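Local coordinates for protein Maltose/maltodextrin transport permease homologue (Bdellovibrio bacteriovorus HD100, PDB 6FFL) that binds maltotriose through its periplasmic-type solute-binding domain, which is fused to a MalF-like membrane subunit and probably hands maltodextrins to the ABC transporter, at residues S48-A53 / M75-P80; P59-G64 / K270-N275; S66-P71 / H105-D110. One frame throughout, in Å; residues are numbered along the deposited sequence. Where two conformers were deposited one is given.

Interaction 1: S48-A53 / M75-P80. With PT (platinum (II) ion), chain E.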
loop_
_atom_site.group_PDB
_atom_site.type_symbol
_atom_site.label_atom_id
_atom_site.label_comp_id
_atom_site.label_asym_id
_atom_site.label_seq_id
_atom_site.Cartn_x
_atom_site.Cartn_y
_atom_site.Cartn_z
ATOM N N SER A 48 15.556 -7.362 2.686
ATOM C CA SER A 48 16.774 -7.538 1.893
ATOM C C SER A 48 17.579 -6.238 1.797
ATOM O O SER A 48 18.817 -6.267 1.832
ATOM C CB SER A 48 16.427 -8.106 0.507
ATOM O OG SER A 48 15.888 -7.132 -0.373
ATOM N N PHE A 49 16.907 -5.085 1.708
ATOM C CA PHE A 49 17.654 -3.831 1.751
ATOM C C PHE A 49 18.342 -3.654 3.099
ATOM O O PHE A 49 19.516 -3.256 3.162
ATOM C CB PHE A 49 16.753 -2.626 1.450
ATOM C CG PHE A 49 17.530 -1.331 1.407
ATOM C CD1 PHE A 49 18.273 -0.996 0.281
ATOM C CD2 PHE A 49 17.574 -0.493 2.507
ATOM C CE1 PHE A 49 19.033 0.165 0.252
ATOM C CE2 PHE A 49 18.328 0.675 2.486
ATOM C CZ PHE A 49 19.063 0.999 1.353
ATOM N N GLN A 50 17.635 -3.956 4.192
ATOM C CA GLN A 50 18.248 -3.828 5.511
ATOM C C GLN A 50 19.483 -4.717 5.617
ATOM O O GLN A 50 20.545 -4.275 6.073
ATOM C CB GLN A 50 17.230 -4.174 6.604
ATOM C CG GLN A 50 16.085 -3.177 6.705
ATOM C CD GLN A 50 15.096 -3.496 7.818
ATOM O OE1 GLN A 50 14.453 -2.604 8.364
ATOM N NE2 GLN A 50 14.972 -4.776 8.154
ATOM N N SER A 51 19.360 -5.976 5.185
ATOM C CA SER A 51 20.474 -6.912 5.288
ATOM C C SER A 51 21.643 -6.475 4.414
ATOM O O SER A 51 22.797 -6.482 4.853
ATOM C CB SER A 51 20.010 -8.316 4.901
ATOM O OG SER A 51 21.110 -9.195 4.778
ATOM N N ALA A 52 21.359 -6.079 3.171
ATOM C CA ALA A 52 22.429 -5.693 2.261
ATOM C C ALA A 52 23.137 -4.432 2.740
ATOM O O ALA A 52 24.370 -4.356 2.702
ATOM C CB ALA A 52 21.881 -5.496 0.849
ATOM N N ALA A 53 22.377 -3.439 3.203
ATOM C CA ALA A 53 22.982 -2.175 3.614
ATOM C C ALA A 53 23.745 -2.325 4.923
ATOM O O ALA A 53 24.801 -1.708 5.107
ATOM C CB ALA A 53 21.904 -1.093 3.727
ATOM N N MET A 75 18.261 2.766 11.532
ATOM C CA MET A 75 19.413 1.894 11.318
ATOM C C MET A 75 20.566 2.606 10.621
ATOM O O MET A 75 21.621 1.993 10.413
ATOM C CB MET A 75 19.008 0.669 10.492
ATOM C CG MET A 75 17.949 -0.221 11.129
ATOM S SD MET A 75 18.600 -1.339 12.374
ATOM C CE MET A 75 17.193 -2.423 12.638
ATOM N N GLY A 76 20.381 3.870 10.252
ATOM C CA GLY A 76 21.415 4.645 9.591
ATOM C C GLY A 76 21.766 4.170 8.197
ATOM O O GLY A 76 22.901 4.358 7.760
ATOM N N ILE A 77 20.828 3.562 7.471
ATOM C CA ILE A 77 21.168 2.997 6.172
ATOM C C ILE A 77 20.629 3.817 5.003
ATOM O O ILE A 77 20.848 3.433 3.847
ATOM C CB ILE A 77 20.718 1.525 6.061
ATOM C CG1 ILE A 77 19.199 1.407 6.223
ATOM C CG2 ILE A 77 21.490 0.671 7.082
ATOM C CD1 ILE A 77 18.664 -0.043 6.084
ATOM N N VAL A 78 19.947 4.936 5.255
ATOM C CA VAL A 78 19.557 5.843 4.179
ATOM C C VAL A 78 19.930 7.270 4.555
ATOM O O VAL A 78 20.017 7.618 5.738
ATOM C CB VAL A 78 18.053 5.764 3.848
ATOM C CG1 VAL A 78 17.731 4.418 3.190
ATOM C CG2 VAL A 78 17.209 6.015 5.104
ATOM N N ARG A 79 20.141 8.104 3.530
ATOM C CA ARG A 79 20.663 9.464 3.714
ATOM C C ARG A 79 19.526 10.469 3.883
ATOM O O ARG A 79 18.515 10.378 3.181
ATOM C CB ARG A 79 21.498 9.888 2.512
ATOM C CG ARG A 79 22.639 8.953 2.176
ATOM C CD ARG A 79 23.315 9.359 0.871
ATOM N NE ARG A 79 24.603 8.683 0.732
ATOM C CZ ARG A 79 25.781 9.268 0.894
ATOM N NH1 ARG A 79 25.852 10.567 1.169
ATOM N NH2 ARG A 79 26.889 8.552 0.757
ATOM N N PRO A 80 19.649 11.442 4.787
ATOM C CA PRO A 80 18.697 12.561 4.780
ATOM C C PRO A 80 18.787 13.275 3.441
ATOM O O PRO A 80 19.879 13.482 2.915
ATOM C CB PRO A 80 19.182 13.463 5.924
ATOM C CG PRO A 80 20.136 12.634 6.717
ATOM C CD PRO A 80 20.721 11.628 5.779
HETATM PT PT PT E . 20.036 -2.677 11.163
HETATM O O HOH W 1 18.746 -2.787 9.474
#
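Phe49, on helix 42-54, reaches the loop 75-80 with the far rim of its ring. With CG anti to the backbone N (chi1 -176°), the ring extends past Ile77, the two side chains running in opposite directions. Its CE2 lies 3.7 Å from Ile77 CD1 and 3.9 Å from Val78 CG1, and both methyls approach the ring obliquely. The next residue, Gln50, meets Ile77 CD1 with its CA (3.9 Å) and its CG (4.1 Å). One turn after Phe49, Ala53 closes the row: its CB touches Ile77 CB at 3.7 Å and also rests above one face of the Phe49 ring, toward the rim. Ile77 carries most of the loop's share of the contact, its CD1 near Phe49 and Gln50 while CB and CG2 meet Ala53. Gly76, with positive phi, ends helix 69-74 in a Schellman motif just before Ile77, and Phe72 of that helix packs on Phe49, Ile77 and Val78. At the exposed end, Met75 SD binds a platinum ion at 2.3 Å; Met54 SD and a water are further ligands. No hydrogen bond joins the two segments, which implies that their contact rests on apolar packing, with the soft thioether-platinum bonds added at its margin.

Interaction 2: P59-G64 / K270-N275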
loop_
_atom_site.group_PDB
_atom_site.type_symbol
_atom_site.label_atom_id
_atom_site.label_comp_id
_atom_site.label_asym_id
_atom_site.label_seq_id
_atom_site.Cartn_x
_atom_site.Cartn_y
_atom_site.Cartn_z
ATOM N N PRO A 59 21.629 -1.453 -3.001
ATOM C CA PRO A 59 21.469 -0.568 -4.157
ATOM C C PRO A 59 21.575 0.901 -3.773
ATOM O O PRO A 59 21.301 1.294 -2.639
ATOM C CB PRO A 59 20.049 -0.891 -4.631
ATOM C CG PRO A 59 19.326 -1.163 -3.339
ATOM C CD PRO A 59 20.329 -1.924 -2.485
ATOM N N GLU A 60 21.939 1.720 -4.768
ATOM C CA GLU A 60 22.006 3.165 -4.549
ATOM C C GLU A 60 20.632 3.737 -4.214
ATOM O O GLU A 60 20.512 4.630 -3.366
ATOM C CB GLU A 60 22.578 3.862 -5.789
ATOM C CG GLU A 60 24.106 3.723 -5.960
ATOM C CD GLU A 60 24.511 2.443 -6.689
ATOM O OE1 GLU A 60 23.626 1.644 -7.056
ATOM O OE2 GLU A 60 25.720 2.229 -6.891
ATOM N N LEU A 61 19.589 3.241 -4.869
ATOM C CA LEU A 61 18.229 3.715 -4.663
ATOM C C LEU A 61 17.340 2.556 -4.240
ATOM O O LEU A 61 17.446 1.455 -4.787
ATOM C CB LEU A 61 17.661 4.356 -5.941
ATOM C CG LEU A 61 18.056 5.816 -6.180
ATOM C CD1 LEU A 61 17.820 6.198 -7.629
ATOM C CD2 LEU A 61 17.269 6.731 -5.249
ATOM N N VAL A 62 16.458 2.809 -3.275
ATOM C CA VAL A 62 15.448 1.842 -2.853
ATOM C C VAL A 62 14.094 2.543 -2.851
ATOM O O VAL A 62 13.995 3.710 -2.463
ATOM C CB VAL A 62 15.782 1.218 -1.475
ATOM C CG1 VAL A 62 15.879 2.283 -0.374
ATOM C CG2 VAL A 62 14.763 0.139 -1.115
ATOM N N TYR A 63 13.058 1.848 -3.330
ATOM C CA TYR A 63 11.735 2.445 -3.527
ATOM C C TYR A 63 10.689 1.575 -2.854
ATOM O O TYR A 63 10.582 0.392 -3.176
ATOM C CB TYR A 63 11.409 2.572 -5.015
ATOM C CG TYR A 63 10.022 3.109 -5.335
ATOM C CD1 TYR A 63 8.910 2.258 -5.409
ATOM C CD2 TYR A 63 9.833 4.466 -5.591
ATOM C CE1 TYR A 63 7.639 2.756 -5.714
ATOM C CE2 TYR A 63 8.579 4.972 -5.912
ATOM C CZ TYR A 63 7.489 4.117 -5.974
ATOM O OH TYR A 63 6.245 4.631 -6.286
ATOM N N GLY A 64 9.894 2.164 -1.966
ATOM C CA GLY A 64 8.811 1.427 -1.334
ATOM C C GLY A 64 7.962 2.303 -0.437
ATOM O O GLY A 64 8.147 3.527 -0.366
ATOM N N LYS A 270 4.622 5.836 -1.933
ATOM C CA LYS A 270 5.787 4.977 -2.095
ATOM C C LYS A 270 6.853 5.834 -2.760
ATOM O O LYS A 270 6.552 6.580 -3.693
ATOM C CB LYS A 270 5.449 3.725 -2.925
ATOM C CG LYS A 270 4.359 2.830 -2.284
ATOM C CD LYS A 270 3.902 1.730 -3.232
ATOM C CE LYS A 270 2.999 2.289 -4.341
ATOM N NZ LYS A 270 1.740 2.901 -3.807
ATOM N N GLY A 271 8.077 5.794 -2.239
ATOM C CA GLY A 271 9.046 6.749 -2.732
ATOM C C GLY A 271 10.469 6.260 -2.607
ATOM O O GLY A 271 10.734 5.161 -2.114
ATOM N N TYR A 272 11.387 7.121 -3.057
ATOM C CA TYR A 272 12.801 6.802 -3.201
ATOM C C TYR A 272 13.608 7.274 -1.998
ATOM O O TYR A 272 13.374 8.365 -1.465
ATOM C CB TYR A 272 13.361 7.445 -4.475
ATOM C CG TYR A 272 12.683 6.979 -5.756
ATOM C CD1 TYR A 272 13.135 5.840 -6.420
ATOM C CD2 TYR A 272 11.611 7.679 -6.299
ATOM C CE1 TYR A 272 12.540 5.408 -7.589
ATOM C CE2 TYR A 272 10.992 7.246 -7.467
ATOM C CZ TYR A 272 11.467 6.107 -8.107
ATOM O OH TYR A 272 10.868 5.656 -9.266
ATOM N N SER A 273 14.555 6.437 -1.576
ATOM C CA SER A 273 15.565 6.805 -0.593
ATOM C C SER A 273 16.936 6.507 -1.174
ATOM O O SER A 273 17.078 5.624 -2.020
ATOM C CB SER A 273 15.398 6.033 0.731
ATOM O OG SER A 273 14.125 6.263 1.328
ATOM N N LEU A 274 17.945 7.247 -0.702
ATOM C CA LEU A 274 19.340 7.065 -1.102
ATOM C C LEU A 274 20.108 6.268 -0.046
ATOM O O LEU A 274 20.064 6.601 1.140
ATOM C CB LEU A 274 20.008 8.427 -1.304
ATOM C CG LEU A 274 19.603 9.289 -2.504
ATOM C CD1 LEU A 274 20.353 10.618 -2.446
ATOM C CD2 LEU A 274 19.927 8.589 -3.809
ATOM N N ASN A 275 20.818 5.225 -0.486
ATOM C CA ASN A 275 21.662 4.423 0.393
ATOM C C ASN A 275 22.731 5.284 1.055
ATOM O O ASN A 275 23.385 6.110 0.407
ATOM C CB ASN A 275 22.309 3.298 -0.424
ATOM C CG ASN A 275 22.805 2.141 0.428
ATOM O OD1 ASN A 275 23.162 2.310 1.592
ATOM N ND2 ASN A 275 22.828 0.944 -0.162
HETATM O O HOH W 2 12.731 3.987 0.393
#
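Tyr63 and Tyr272 face each other as a non-hydrogen-bonded pair in an antiparallel ladder, where strand 61-65 meets strand 266-274 in the mixed sheet of one lobe of the periplasmic binding protein fold. Their rings form a T-shaped, edge-to-face pair with planes at 57°: Tyr63 CD2 sits over the centre of the Tyr272 ring, 3.4 Å from its CZ. On the same face of the sheet, Leu61 CD2 meets Leu274 CD2 at 3.5 Å, the two leucines lying side by side and pointing the same way.

The backbone sets this register. Val62 and Ser273 exchange two hydrogen bonds, as do Gly64 and Gly271; beyond the paired residues Asn275 N donates to Glu60 O in a nearly straight bond (174° at the hydrogen). On the other face Val62 CG1 packs on Ser273 CB, and a water donates to Val62 O and Ser273 OG.

Further out, Tyr63 OH is hydrogen-bonded to Asp110 OD1, just after strand 104-109, and Ser273 OG to Tyr106 O within it. Lys270 lays its CB against Tyr63, 3.6 Å from OH, then bends away toward Asn114 and the glycan. At the opposite end, the Asn275 amide is held at both atoms, OD1 by Asn277 N, ND2 by Ser57 O and Pro59 O. Pro59 O lies 2.9 Å from ND2 in the plane of the amide, but ND2 stands 48° above the carbonyl plane.

Interaction 3: S66-P71 / H105-D110. With GLC (alpha-D-glucopyranose), chain B.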
loop_
_atom_site.group_PDB
_atom_site.type_symbol
_atom_site.label_atom_id
_atom_site.label_comp_id
_atom_site.label_asym_id
_atom_site.label_seq_id
_atom_site.Cartn_x
_atom_site.Cartn_y
_atom_site.Cartn_z
ATOM N N SER A 66 6.027 4.408 2.487
ATOM C CA SER A 66 6.648 5.408 3.342
ATOM C C SER A 66 6.949 4.913 4.751
ATOM O O SER A 66 7.833 5.484 5.394
ATOM C CB SER A 66 5.782 6.660 3.405
ATOM O OG SER A 66 4.466 6.331 3.737
ATOM N N ASP A 67 6.265 3.868 5.256
ATOM C CA ASP A 67 6.632 3.445 6.602
ATOM C C ASP A 67 7.997 2.775 6.654
ATOM O O ASP A 67 8.505 2.536 7.757
ATOM C CB ASP A 67 5.546 2.550 7.240
ATOM C CG ASP A 67 5.249 1.287 6.442
ATOM O OD1 ASP A 67 5.003 0.234 7.077
ATOM O OD2 ASP A 67 5.193 1.361 5.194
ATOM N N GLN A 68 8.645 2.517 5.521
ATOM C CA GLN A 68 9.989 1.975 5.686
ATOM C C GLN A 68 10.993 3.048 6.109
ATOM O O GLN A 68 12.123 2.705 6.475
ATOM C CB GLN A 68 10.429 1.215 4.427
ATOM C CG GLN A 68 10.648 2.014 3.196
ATOM C CD GLN A 68 10.756 1.141 1.946
ATOM O OE1 GLN A 68 10.286 0.003 1.904
ATOM N NE2 GLN A 68 11.388 1.678 0.928
ATOM N N VAL A 69 10.575 4.316 6.175
ATOM C CA VAL A 69 11.479 5.394 6.593
ATOM C C VAL A 69 11.997 5.156 8.010
ATOM O O VAL A 69 13.202 5.281 8.279
ATOM C CB VAL A 69 10.768 6.755 6.484
ATOM C CG1 VAL A 69 11.480 7.798 7.327
ATOM C CG2 VAL A 69 10.694 7.197 5.035
ATOM N N GLY A 70 11.099 4.847 8.943
ATOM C CA GLY A 70 11.460 4.679 10.338
ATOM C C GLY A 70 12.581 3.683 10.549
ATOM O O GLY A 70 13.629 4.010 11.117
ATOM N N PRO A 71 12.379 2.441 10.101
ATOM C CA PRO A 71 13.444 1.438 10.246
ATOM C C PRO A 71 14.706 1.802 9.487
ATOM O O PRO A 71 15.812 1.664 10.026
ATOM C CB PRO A 71 12.798 0.160 9.697
ATOM C CG PRO A 71 11.317 0.375 9.877
ATOM C CD PRO A 71 11.113 1.844 9.623
ATOM N N HIS A 105 13.814 14.597 6.003
ATOM C CA HIS A 105 13.165 13.929 4.874
ATOM C C HIS A 105 14.048 12.781 4.397
ATOM O O HIS A 105 15.124 13.019 3.849
ATOM C CB HIS A 105 12.936 14.893 3.712
ATOM C CG HIS A 105 11.883 15.928 3.957
ATOM N ND1 HIS A 105 12.187 17.249 4.204
ATOM C CD2 HIS A 105 10.530 15.848 3.953
ATOM C CE1 HIS A 105 11.068 17.936 4.358
ATOM N NE2 HIS A 105 10.049 17.110 4.210
ATOM N N TYR A 106 13.576 11.542 4.545
ATOM C CA TYR A 106 14.356 10.408 4.070
ATOM C C TYR A 106 13.818 9.807 2.777
ATOM O O TYR A 106 14.459 8.909 2.219
ATOM C CB TYR A 106 14.431 9.318 5.160
ATOM C CG TYR A 106 15.288 9.728 6.352
ATOM C CD1 TYR A 106 16.673 9.642 6.297
ATOM C CD2 TYR A 106 14.705 10.190 7.524
ATOM C CE1 TYR A 106 17.463 10.011 7.392
ATOM C CE2 TYR A 106 15.479 10.568 8.612
ATOM C CZ TYR A 106 16.847 10.473 8.540
ATOM O OH TYR A 106 17.602 10.846 9.625
ATOM N N MET A 107 12.671 10.276 2.282
ATOM C CA MET A 107 12.019 9.656 1.142
ATOM C C MET A 107 11.301 10.726 0.330
ATOM O O MET A 107 10.737 11.660 0.904
ATOM C CB MET A 107 11.012 8.589 1.607
ATOM C CG MET A 107 10.095 8.102 0.516
ATOM S SD MET A 107 8.897 6.868 1.060
ATOM C CE MET A 107 9.962 5.453 1.385
ATOM N N ILE A 108 11.308 10.588 -0.996
ATOM C CA ILE A 108 10.431 11.398 -1.838
ATOM C C ILE A 108 9.665 10.470 -2.773
ATOM O O ILE A 108 10.270 9.700 -3.535
ATOM C CB ILE A 108 11.189 12.480 -2.632
ATOM C CG1 ILE A 108 10.234 13.146 -3.618
ATOM C CG2 ILE A 108 12.402 11.904 -3.373
ATOM C CD1 ILE A 108 9.251 14.071 -2.933
ATOM N N GLY A 109 8.338 10.548 -2.714
ATOM C CA GLY A 109 7.493 9.732 -3.557
ATOM C C GLY A 109 7.091 10.433 -4.840
ATOM O O GLY A 109 7.068 11.660 -4.918
ATOM N N ASP A 110 6.775 9.615 -5.849
ATOM C CA ASP A 110 6.362 10.122 -7.146
ATOM C C ASP A 110 4.851 10.229 -7.280
ATOM O O ASP A 110 4.366 10.791 -8.269
ATOM C CB ASP A 110 6.936 9.241 -8.268
ATOM C CG ASP A 110 6.664 7.747 -8.069
ATOM O OD1 ASP A 110 6.374 7.306 -6.934
ATOM O OD2 ASP A 110 6.764 7.001 -9.073
HETATM C C1 GLC B . 2.016 -2.127 4.147
HETATM C C2 GLC B . 3.284 -1.523 4.755
HETATM C C3 GLC B . 4.258 -2.647 5.124
HETATM C C4 GLC B . 3.585 -3.629 6.067
HETATM C C5 GLC B . 2.291 -4.164 5.435
HETATM C C6 GLC B . 1.505 -4.981 6.455
HETATM O O2 GLC B . 3.898 -0.590 3.844
HETATM O O3 GLC B . 5.423 -2.097 5.778
HETATM O O4 GLC B . 4.485 -4.717 6.329
HETATM O O5 GLC B . 1.455 -3.058 5.077
HETATM O O6 GLC B . 0.428 -5.718 5.839
#
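The 3-10 turn 66-68, which carries Asp67 of the maltotriose pocket, and the adjoining Val69 pack on Met107 of strand 104-109. Met107 has the largest share of the buried surface. A chi1 of 168° and a straight chi2 send its chain out to SD, and the bend at chi3 (-69°) turns the terminal methyl toward Ser66 CA and Gln68 CG. SD stands 3.5 Å from Ser66 CA, and CE lies 3.9 Å from Gln68 CG, the two long side chains crossing at about a right angle. Nearer the strand backbone, Met107 CB meets Val69 CG2 at 3.7 Å. The other branch of the valine, CG1, sits 4.0 Å from Tyr106 CB and equally close to the rim of that ring, so one side chain spans two consecutive residues.

Asp67 takes no part in this packing; its carboxylate is spent on the sugar. It takes two hydrogen bonds from one glucose unit: O3 donates to OD1 and O2 to OD2, each at 2.7 Å, a bidentate grip on neighbouring hydroxyls. Glu43 and Arg348 bind the same unit. The residues flanking Asp67 in sequence therefore pack on Met107 while Asp67 itself binds the sugar.

Around it, Met107 also touches Thr269 and Ser273 of the adjacent strand 266-274, Tyr101 of strand 100-101 packs on Val69, and helix 69-74 runs on from the turn through Gly70 and Pro71.

Overall arrangement
The three contacts lie in one lobe, linked in chain order by helix 42-54, strand 61-65 and helix 69-74. Interactions 2 and 3 have centres about 8 Å apart and share the sheet in which strands 266-274 and 104-109 are neighbours; Gly64 O also packs on Met107 CE. Interaction 1, centred about 10 Å from interaction 2 and 12 Å from interaction 3, is joined to strand 266-274 by its loop: Arg79 N lies 2.8 Å from Leu274 O, a probable hydrogen bond, while Val78 CG2 packs on Tyr106 CD1. The sugar is met from the inner two, by Lys270 and Asp67, whereas interaction 1 holds the platinum ion bound by Met75 and Met54.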